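Local coordinates for protein bile salt hydrolase/transferase (Clostridium perfringens, PDB 2RLC) that hydrolyses glycine- and taurine-conjugated bile salts into free bile acids and amino acids, and can also rejoin cholate with taurine, at residues G79-V84 with N138-W143; V171-P176 with S226-V231; Y193-E198 with L206-Q211. One frame throughout, in Å; residues are numbered along the deposited sequence.

Contact 1. Residues G79-V84 with N138-W143; sequences GLNFPV and NTTLHW. With CHD (cholic acid), chain D; GLY (glycine), chain E.
The F82 phenyl and H142 imidazole rings lie in an offset stack, centroids 4.4 Å apart and planes 11° from parallel, with H142 CD2 over one face of F82. H142 CB adds a CH-pi contact to the phenyl. This pairing sits where the antiparallel strands 76-81 and 141-146 of an Ntn-hydrolase sheet part company. F82 CG is anti to its backbone N (chi1 -169°), which carries the phenyl back over the neighbouring strand. At the imidazole edge, ND1 donates to L80 O at 3.1 Å; the oxygen lies in the ring plane, although the donor stands above the carbonyl plane. The same L80 O receives H142 N at 2.9 Å, so two donors from one residue grip one acceptor and fix the ring's rotation. Histidine suits the site by being both a flat stacking partner and an N-H donor. L80 N completes the backbone pair to H142 O, and F82 N continues the pairing to T140 O beyond the regular strand. Further along, the indole of W143 has L141 CB over one face, while its CD1 approaches G79 CA to 3.5 Å, a closeness that suits a residue without a side chain.

Away from the F82-H142 stack, the strand pair lines the active site. N81, an experimentally established taurine-binding residue, hydrogen-bonds through its backbone N to sulfonate OD3 of the oxidised nucleophile, the cysteinesulfonic acid at position 1. Its ND2 reaches the bound glycine OXT weakly, at 3.2 Å. L141 offers an apolar branch to cholate, CD2 lying 3.7 Å from C23, while the T139 hydroxyl suits the steroid's 7-hydroxyl: T139 OG1 shares a hydrogen bond with cholate O7 at 3.1 Å.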
# COMPACT_ATOMS: atom_id res chain seq x y z
N GLY A 79 20.20 -5.04 21.94
CA GLY A 79 18.91 -5.46 22.46
C GLY A 79 17.81 -4.58 21.91
O GLY A 79 17.88 -3.35 22.00
N LEU A 80 16.79 -5.21 21.32
CA LEU A 80 15.67 -4.50 20.71
C LEU A 80 14.35 -4.96 21.33
O LEU A 80 14.23 -6.11 21.74
CB LEU A 80 15.66 -4.70 19.19
CG LEU A 80 16.72 -4.02 18.30
CD1 LEU A 80 18.11 -4.62 18.47
CD2 LEU A 80 16.31 -4.10 16.83
N ASN A 81 13.38 -4.06 21.38
CA ASN A 81 12.06 -4.35 21.95
C ASN A 81 11.39 -5.53 21.25
O ASN A 81 11.46 -5.66 20.02
CB ASN A 81 11.16 -3.11 21.89
CG ASN A 81 9.96 -3.22 22.81
OD1 ASN A 81 10.07 -3.66 23.96
ND2 ASN A 81 8.80 -2.79 22.32
N PHE A 82 10.77 -6.40 22.03
CA PHE A 82 10.16 -7.63 21.51
C PHE A 82 8.91 -7.99 22.34
O PHE A 82 8.91 -8.97 23.08
CB PHE A 82 11.20 -8.76 21.53
CG PHE A 82 10.79 -10.00 20.78
CD1 PHE A 82 10.38 -9.94 19.45
CD2 PHE A 82 10.87 -11.25 21.39
CE1 PHE A 82 10.02 -11.09 18.76
CE2 PHE A 82 10.51 -12.41 20.71
CZ PHE A 82 10.08 -12.33 19.39
N PRO A 83 7.83 -7.19 22.20
CA PRO A 83 6.63 -7.42 23.01
C PRO A 83 5.76 -8.57 22.50
O PRO A 83 5.86 -8.96 21.33
CB PRO A 83 5.88 -6.09 22.90
CG PRO A 83 6.28 -5.54 21.57
CD PRO A 83 7.68 -6.02 21.30
N VAL A 84 4.93 -9.11 23.40
CA VAL A 84 3.92 -10.14 23.09
C VAL A 84 4.46 -11.55 22.86
O VAL A 84 4.03 -12.50 23.52
CB VAL A 84 2.96 -9.70 21.92
CG1 VAL A 84 1.97 -10.81 21.58
CG2 VAL A 84 2.22 -8.42 22.28
N ASN A 138 11.47 -6.43 33.84
CA ASN A 138 12.41 -6.30 32.73
C ASN A 138 11.70 -5.93 31.43
O ASN A 138 10.53 -6.27 31.24
CB ASN A 138 13.20 -7.59 32.53
CG ASN A 138 14.22 -7.84 33.63
OD1 ASN A 138 14.20 -8.88 34.28
ND2 ASN A 138 15.12 -6.88 33.82
N THR A 139 12.42 -5.24 30.55
CA THR A 139 11.93 -4.93 29.21
C THR A 139 11.84 -6.20 28.37
O THR A 139 12.72 -7.07 28.45
CB THR A 139 12.84 -3.90 28.50
OG1 THR A 139 13.23 -2.87 29.42
CG2 THR A 139 12.14 -3.27 27.31
N THR A 140 10.78 -6.31 27.58
CA THR A 140 10.62 -7.41 26.63
C THR A 140 11.61 -7.21 25.49
O THR A 140 11.56 -6.21 24.77
CB THR A 140 9.18 -7.47 26.07
OG1 THR A 140 8.84 -6.23 25.45
CG2 THR A 140 8.18 -7.77 27.19
N LEU A 141 12.53 -8.17 25.33
CA LEU A 141 13.65 -8.01 24.41
C LEU A 141 13.95 -9.22 23.53
O LEU A 141 13.65 -10.36 23.88
CB LEU A 141 14.93 -7.67 25.18
CG LEU A 141 15.03 -6.37 25.98
CD1 LEU A 141 16.29 -6.40 26.83
CD2 LEU A 141 15.02 -5.15 25.07
N HIS A 142 14.53 -8.93 22.37
CA HIS A 142 15.28 -9.91 21.59
C HIS A 142 16.58 -9.26 21.13
O HIS A 142 16.71 -8.03 21.16
CB HIS A 142 14.44 -10.52 20.45
CG HIS A 142 14.09 -9.57 19.35
ND1 HIS A 142 14.02 -8.20 19.52
CD2 HIS A 142 13.74 -9.80 18.06
CE1 HIS A 142 13.67 -7.63 18.38
NE2 HIS A 142 13.50 -8.58 17.48
N TRP A 143 17.55 -10.08 20.74
CA TRP A 143 18.90 -9.58 20.50
C TRP A 143 19.44 -9.94 19.13
O TRP A 143 19.14 -11.01 18.59
CB TRP A 143 19.87 -10.09 21.57
CG TRP A 143 19.54 -9.63 22.96
CD1 TRP A 143 20.07 -8.56 23.62
CD2 TRP A 143 18.60 -10.22 23.87
NE1 TRP A 143 19.52 -8.44 24.87
CE2 TRP A 143 18.61 -9.45 25.05
CE3 TRP A 143 17.75 -11.33 23.79
CZ2 TRP A 143 17.81 -9.76 26.16
CZ3 TRP A 143 16.94 -11.63 24.89
CH2 TRP A 143 16.98 -10.85 26.06
C1 CHD D . 15.67 0.85 33.96
C2 CHD D . 14.15 0.82 33.76
C3 CHD D . 13.52 -0.34 34.54
O3 CHD D . 12.14 -0.42 34.21
C4 CHD D . 14.20 -1.66 34.18
C5 CHD D . 15.73 -1.63 34.27
C6 CHD D . 16.30 -2.99 33.80
C7 CHD D . 16.34 -3.18 32.28
O7 CHD D . 15.02 -3.52 31.82
C8 CHD D . 16.91 -1.97 31.52
C9 CHD D . 16.32 -0.63 32.01
C10 CHD D . 16.39 -0.44 33.54
C11 CHD D . 16.86 0.57 31.20
C12 CHD D . 16.70 0.40 29.68
O12 CHD D . 15.31 0.50 29.33
C13 CHD D . 17.31 -0.93 29.19
C14 CHD D . 16.66 -2.05 30.01
C15 CHD D . 16.99 -3.36 29.28
C16 CHD D . 17.12 -2.91 27.81
C17 CHD D . 16.87 -1.39 27.79
C18 CHD D . 18.84 -0.90 29.31
C19 CHD D . 17.83 -0.28 34.03
C20 CHD D . 17.46 -0.70 26.55
C21 CHD D . 17.16 0.80 26.47
C22 CHD D . 17.03 -1.37 25.24
C23 CHD D . 15.51 -1.51 25.09
O25 CHD D . 13.81 -0.74 23.65
C24 CHD D . 15.02 -1.03 23.75
O26 CHD D . 15.82 -0.95 22.80
N GLY E . 9.80 0.20 18.47
CA GLY E . 9.44 -0.80 19.45
C GLY E . 8.02 -1.29 19.27
O GLY E . 7.12 -0.44 19.07
OXT GLY E . 7.81 -2.52 19.32

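Contact 2. Residues V171-P176 with S226-V231; sequences VLTNSP and SRFIRV. With GLY (glycine), chain E.
Strand-to-helix packing joins V171 and T173 to R227, F228 and V231: the edge strand 171-172 of the six-stranded antiparallel sheet, with the loop after it, rests on helix 224-242 in the layered alpha-beta-beta-alpha sandwich of the Ntn hydrolases. The contact is wholly buried, and its far end is apolar. V171 CG2 stands over the centre of the F228 ring, 3.7 Å from its centroid and 12° off the normal, a CH-pi contact. V171 chi1 of -49° sets CG2 between the backbone N and carbonyl carbon, aiming it at the ring. A branched valine suits position 171, since CG2 takes the ring while its CB side packs toward V231, which is modelled in two conformers. T173 is a bridge between the two chemistries: its methyl CG2 packs against R227 NH1 and F228 N, whereas OG1 lies at the F228 ring edge and hydrogen-bonds to P224 O.

Toward the active site the contact turns polar. R227 is long and many-armed, bent at chi3, and its guanidinium is spread among several carbonyls: NE bonds to F222 O and NH1 to the main-chain O of the modified cysteine at position 1. N174 ND2 is held by N81 O, which helps present OD1 to the bound glycine N at 3.3 Å, a weak bond. That same OD1 lies in the guanidinium plane and takes a nearly straight bond from R227 NH2 at 2.9 Å.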
# COMPACT_ATOMS: atom_id res chain seq x y z
N VAL A 171 19.38 -7.51 9.09
CA VAL A 171 18.51 -6.56 9.78
C VAL A 171 17.65 -7.21 10.87
O VAL A 171 17.45 -8.43 10.87
CB VAL A 171 17.59 -5.76 8.80
CG1 VAL A 171 18.39 -5.20 7.63
CG2 VAL A 171 16.45 -6.63 8.29
N LEU A 172 17.15 -6.39 11.78
CA LEU A 172 16.19 -6.83 12.78
C LEU A 172 15.36 -5.62 13.20
O LEU A 172 15.86 -4.50 13.22
CB LEU A 172 16.91 -7.42 14.00
CG LEU A 172 16.06 -8.11 15.08
CD1 LEU A 172 15.40 -9.38 14.54
CD2 LEU A 172 16.90 -8.43 16.31
N THR A 173 14.09 -5.86 13.52
CA THR A 173 13.27 -4.82 14.12
C THR A 173 12.65 -5.32 15.42
O THR A 173 13.37 -5.60 16.38
CB THR A 173 12.19 -4.25 13.15
OG1 THR A 173 11.35 -5.31 12.68
CG2 THR A 173 12.84 -3.52 11.97
N ASN A 174 11.33 -5.44 15.45
CA ASN A 174 10.63 -5.89 16.64
C ASN A 174 9.71 -7.07 16.31
O ASN A 174 10.00 -7.83 15.39
CB ASN A 174 9.86 -4.73 17.28
CG ASN A 174 10.70 -3.46 17.40
OD1 ASN A 174 10.51 -2.50 16.67
ND2 ASN A 174 11.66 -3.48 18.32
N SER A 175 8.62 -7.22 17.06
CA SER A 175 7.65 -8.29 16.83
C SER A 175 6.99 -8.19 15.45
O SER A 175 6.85 -7.09 14.91
CB SER A 175 6.60 -8.28 17.94
OG SER A 175 7.22 -8.49 19.19
N PRO A 176 6.56 -9.34 14.88
CA PRO A 176 6.61 -10.72 15.39
C PRO A 176 8.00 -11.37 15.34
O PRO A 176 9.02 -10.68 15.19
CB PRO A 176 5.64 -11.48 14.47
CG PRO A 176 4.95 -10.43 13.64
CD PRO A 176 5.91 -9.30 13.56
N SER A 226 6.95 -3.06 8.60
CA SER A 226 7.24 -2.16 7.48
C SER A 226 8.69 -1.70 7.50
O SER A 226 9.35 -1.66 6.45
CB SER A 226 6.31 -0.95 7.51
OG SER A 226 4.97 -1.37 7.28
N ARG A 227 9.20 -1.38 8.69
CA ARG A 227 10.59 -0.96 8.83
C ARG A 227 11.55 -2.09 8.45
O ARG A 227 12.56 -1.83 7.80
CB ARG A 227 10.87 -0.46 10.25
CG ARG A 227 10.26 0.90 10.54
CD ARG A 227 10.71 1.45 11.87
NE ARG A 227 9.96 0.88 12.99
CZ ARG A 227 10.41 -0.09 13.78
NH1 ARG A 227 11.61 -0.62 13.58
NH2 ARG A 227 9.64 -0.54 14.76
N PHE A 228 11.22 -3.32 8.83
CA PHE A 228 12.03 -4.50 8.47
C PHE A 228 12.14 -4.62 6.95
O PHE A 228 13.24 -4.76 6.42
CB PHE A 228 11.42 -5.78 9.07
CG PHE A 228 12.32 -7.00 8.97
CD1 PHE A 228 12.48 -7.68 7.76
CD2 PHE A 228 12.99 -7.48 10.10
CE1 PHE A 228 13.30 -8.80 7.67
CE2 PHE A 228 13.81 -8.60 10.02
CZ PHE A 228 13.97 -9.27 8.81
N ILE A 229 11.00 -4.55 6.26
CA ILE A 229 10.97 -4.60 4.80
C ILE A 229 11.85 -3.50 4.18
O ILE A 229 12.71 -3.80 3.35
CB ILE A 229 9.52 -4.50 4.25
CG1 ILE A 229 8.67 -5.68 4.73
CG2 ILE A 229 9.51 -4.37 2.71
CD1 ILE A 229 9.24 -7.07 4.40
N ARG A 230 11.63 -2.26 4.60
CA ARG A 230 12.39 -1.13 4.05
C ARG A 230 13.90 -1.29 4.18
O ARG A 230 14.61 -1.20 3.17
CB ARG A 230 11.92 0.22 4.63
CG ARG A 230 10.53 0.63 4.17
CD ARG A 230 10.39 2.14 3.96
NE ARG A 230 10.63 2.93 5.17
CZ ARG A 230 9.77 3.08 6.17
NH1 ARG A 230 8.59 2.47 6.15
NH2 ARG A 230 10.09 3.83 7.22
N VAL A 231 14.40 -1.55 5.39
CA VAL A 231 15.85 -1.69 5.60
C VAL A 231 16.44 -2.91 4.90
O VAL A 231 17.56 -2.86 4.41
CB VAL A 231 16.28 -1.67 7.09
CG1 VAL A 231 16.18 -0.26 7.65
CG2 VAL A 231 15.48 -2.67 7.93
N GLY E . 9.80 0.20 18.47
CA GLY E . 9.44 -0.80 19.45
C GLY E . 8.02 -1.29 19.27
O GLY E . 7.12 -0.44 19.07
OXT GLY E . 7.81 -2.52 19.32

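Contact 3. Residues Y193-E198 with L206-Q211; sequences YNQVPE and LTALGQ. With GLY (glycine), chain B.
Q195 reaches across to G210 and Q211 with its amide. NE2 donates to G210 O at 2.8 Å with a nearly straight N-H (175°); the oxygen lies in the amide plane of Q195, while the donor stands above the carbonyl plane of G210. Q195 CG is anti to the backbone N (chi1 179°), and a bend at chi2 then swings the amide to this carbonyl. The Q211 amide stacks on that of Q195, planes 25° apart, with Q211 OE1 3.5 Å from Q195 CD. Glutamine suits the position because its two ends work separately: Q195 OE1 accepts from G212 N and T213 N, so both sides of the amide are used and its rotation is fixed. The small methyl of A208 lies across the Q195 amide plane from Q211, 3.4 Å from both Q195 NE2 and V196 O. Next along, A208 N donates to P197 O at 2.9 Å. E198 and T207 then form an antiparallel non-hydrogen-bonded pair, where E198 CA approaches L206 O.

The outer shell belongs largely to other subunits. T207 N bonds to N186 OD1 of the fourth subunit, and L209 packs on Y85 of the second. Q211 N donates to the carboxylate O of a bound glycine at 2.9 Å, and G210, lacking a side chain, lets its CA come to 3.4 Å from that oxygen; the glycine probably occupies the second subunit's active site. The whole is the base of a beta-hairpin, strands 198-201 and 204-207, on an arm that reaches far from the centre of its own chain, consistent with the assembly motif of tetrameric choloylglycine hydrolases.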
# COMPACT_ATOMS: atom_id res chain seq x y z
N TYR A 193 14.58 -1.92 -8.12
CA TYR A 193 15.36 -0.71 -7.84
C TYR A 193 15.52 0.14 -9.10
O TYR A 193 15.64 1.36 -9.03
CB TYR A 193 16.74 -1.06 -7.26
CG TYR A 193 16.69 -2.08 -6.14
CD1 TYR A 193 15.86 -1.89 -5.03
CD2 TYR A 193 17.47 -3.23 -6.19
CE1 TYR A 193 15.81 -2.82 -4.01
CE2 TYR A 193 17.42 -4.17 -5.17
CZ TYR A 193 16.59 -3.96 -4.08
OH TYR A 193 16.54 -4.89 -3.07
N ASN A 194 15.52 -0.53 -10.25
CA ASN A 194 15.65 0.13 -11.54
C ASN A 194 14.35 0.81 -11.97
O ASN A 194 13.27 0.25 -11.82
CB ASN A 194 16.09 -0.86 -12.62
CG ASN A 194 17.54 -1.29 -12.46
OD1 ASN A 194 17.82 -2.46 -12.19
ND2 ASN A 194 18.46 -0.35 -12.63
N GLN A 195 14.49 2.02 -12.50
CA GLN A 195 13.35 2.82 -12.95
C GLN A 195 12.48 2.08 -13.97
O GLN A 195 13.00 1.38 -14.84
CB GLN A 195 13.84 4.16 -13.52
CG GLN A 195 12.75 5.09 -14.06
CD GLN A 195 11.93 5.78 -12.98
OE1 GLN A 195 11.82 5.30 -11.85
NE2 GLN A 195 11.32 6.90 -13.33
N VAL A 196 11.17 2.22 -13.82
CA VAL A 196 10.21 1.81 -14.84
C VAL A 196 9.69 3.09 -15.51
O VAL A 196 8.80 3.75 -14.97
CB VAL A 196 9.04 0.98 -14.25
CG1 VAL A 196 8.14 0.46 -15.37
CG2 VAL A 196 9.56 -0.18 -13.41
N PRO A 197 10.27 3.47 -16.66
CA PRO A 197 9.97 4.76 -17.28
C PRO A 197 8.59 4.86 -17.95
O PRO A 197 8.04 5.95 -18.03
CB PRO A 197 11.09 4.93 -18.31
CG PRO A 197 11.51 3.56 -18.65
CD PRO A 197 11.26 2.70 -17.44
N GLU A 198 8.06 3.73 -18.44
CA GLU A 198 6.79 3.76 -19.16
C GLU A 198 5.93 2.50 -19.01
O GLU A 198 6.43 1.43 -18.65
CB GLU A 198 7.00 4.09 -20.65
CG GLU A 198 7.39 2.90 -21.54
CD GLU A 198 8.86 2.53 -21.45
OE1 GLU A 198 9.72 3.45 -21.41
OE2 GLU A 198 9.17 1.32 -21.42
N LEU A 206 1.24 5.59 -20.44
CA LEU A 206 1.58 6.00 -19.08
C LEU A 206 3.08 6.24 -18.97
O LEU A 206 3.88 5.44 -19.45
CB LEU A 206 1.13 4.95 -18.05
CG LEU A 206 -0.31 4.44 -18.07
CD1 LEU A 206 -0.53 3.42 -16.97
CD2 LEU A 206 -1.32 5.58 -17.96
N THR A 207 3.44 7.35 -18.34
CA THR A 207 4.84 7.75 -18.20
C THR A 207 5.17 8.00 -16.74
O THR A 207 4.40 8.63 -16.02
CB THR A 207 5.15 9.02 -19.03
OG1 THR A 207 4.51 8.94 -20.31
CG2 THR A 207 6.65 9.18 -19.23
N ALA A 208 6.33 7.50 -16.31
CA ALA A 208 6.83 7.73 -14.95
C ALA A 208 6.89 9.23 -14.65
O ALA A 208 7.46 10.00 -15.42
CB ALA A 208 8.20 7.10 -14.78
N LEU A 209 6.27 9.62 -13.53
CA LEU A 209 6.22 11.02 -13.12
C LEU A 209 7.58 11.47 -12.59
O LEU A 209 8.00 12.60 -12.84
CB LEU A 209 5.13 11.23 -12.06
CG LEU A 209 3.69 10.85 -12.45
CD1 LEU A 209 2.82 10.65 -11.22
CD2 LEU A 209 3.08 11.88 -13.39
N GLY A 210 8.24 10.58 -11.87
CA GLY A 210 9.60 10.80 -11.38
C GLY A 210 10.31 9.48 -11.18
O GLY A 210 9.78 8.42 -11.55
N GLN A 211 11.50 9.53 -10.60
CA GLN A 211 12.28 8.33 -10.31
C GLN A 211 11.68 7.54 -9.15
O GLN A 211 11.05 8.12 -8.26
CB GLN A 211 13.73 8.71 -9.98
CG GLN A 211 14.54 9.24 -11.16
CD GLN A 211 14.89 8.18 -12.19
OE1 GLN A 211 14.98 6.99 -11.87
NE2 GLN A 211 15.09 8.60 -13.43
N GLY B . 13.38 13.80 -8.22
CA GLY B . 13.05 14.39 -9.51
C GLY B . 12.18 13.49 -10.34
O GLY B . 12.47 12.28 -10.42
OXT GLY B . 11.20 14.00 -10.92

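Overall arrangement
Contacts 1 and 2 are buried, near the chain's centre, and touch each other, P83 O meeting S175 OG, and both reach the same bound glycine. Contact 1 is strand against strand, relying on backbone pairing and stacked rings; contact 2 is strand and loop against helix, relying on apolar packing and an arginine-asparagine bond. Contact 3, its centre about 40 Å from that of contact 1, is partly exposed and held by amides and main chain. It is nested in the loop that contact 2 closes, shortly before helix 224-242, and faces other subunits. Q211 of a neighbouring subunit bonds to the glycine beside contacts 1 and 2.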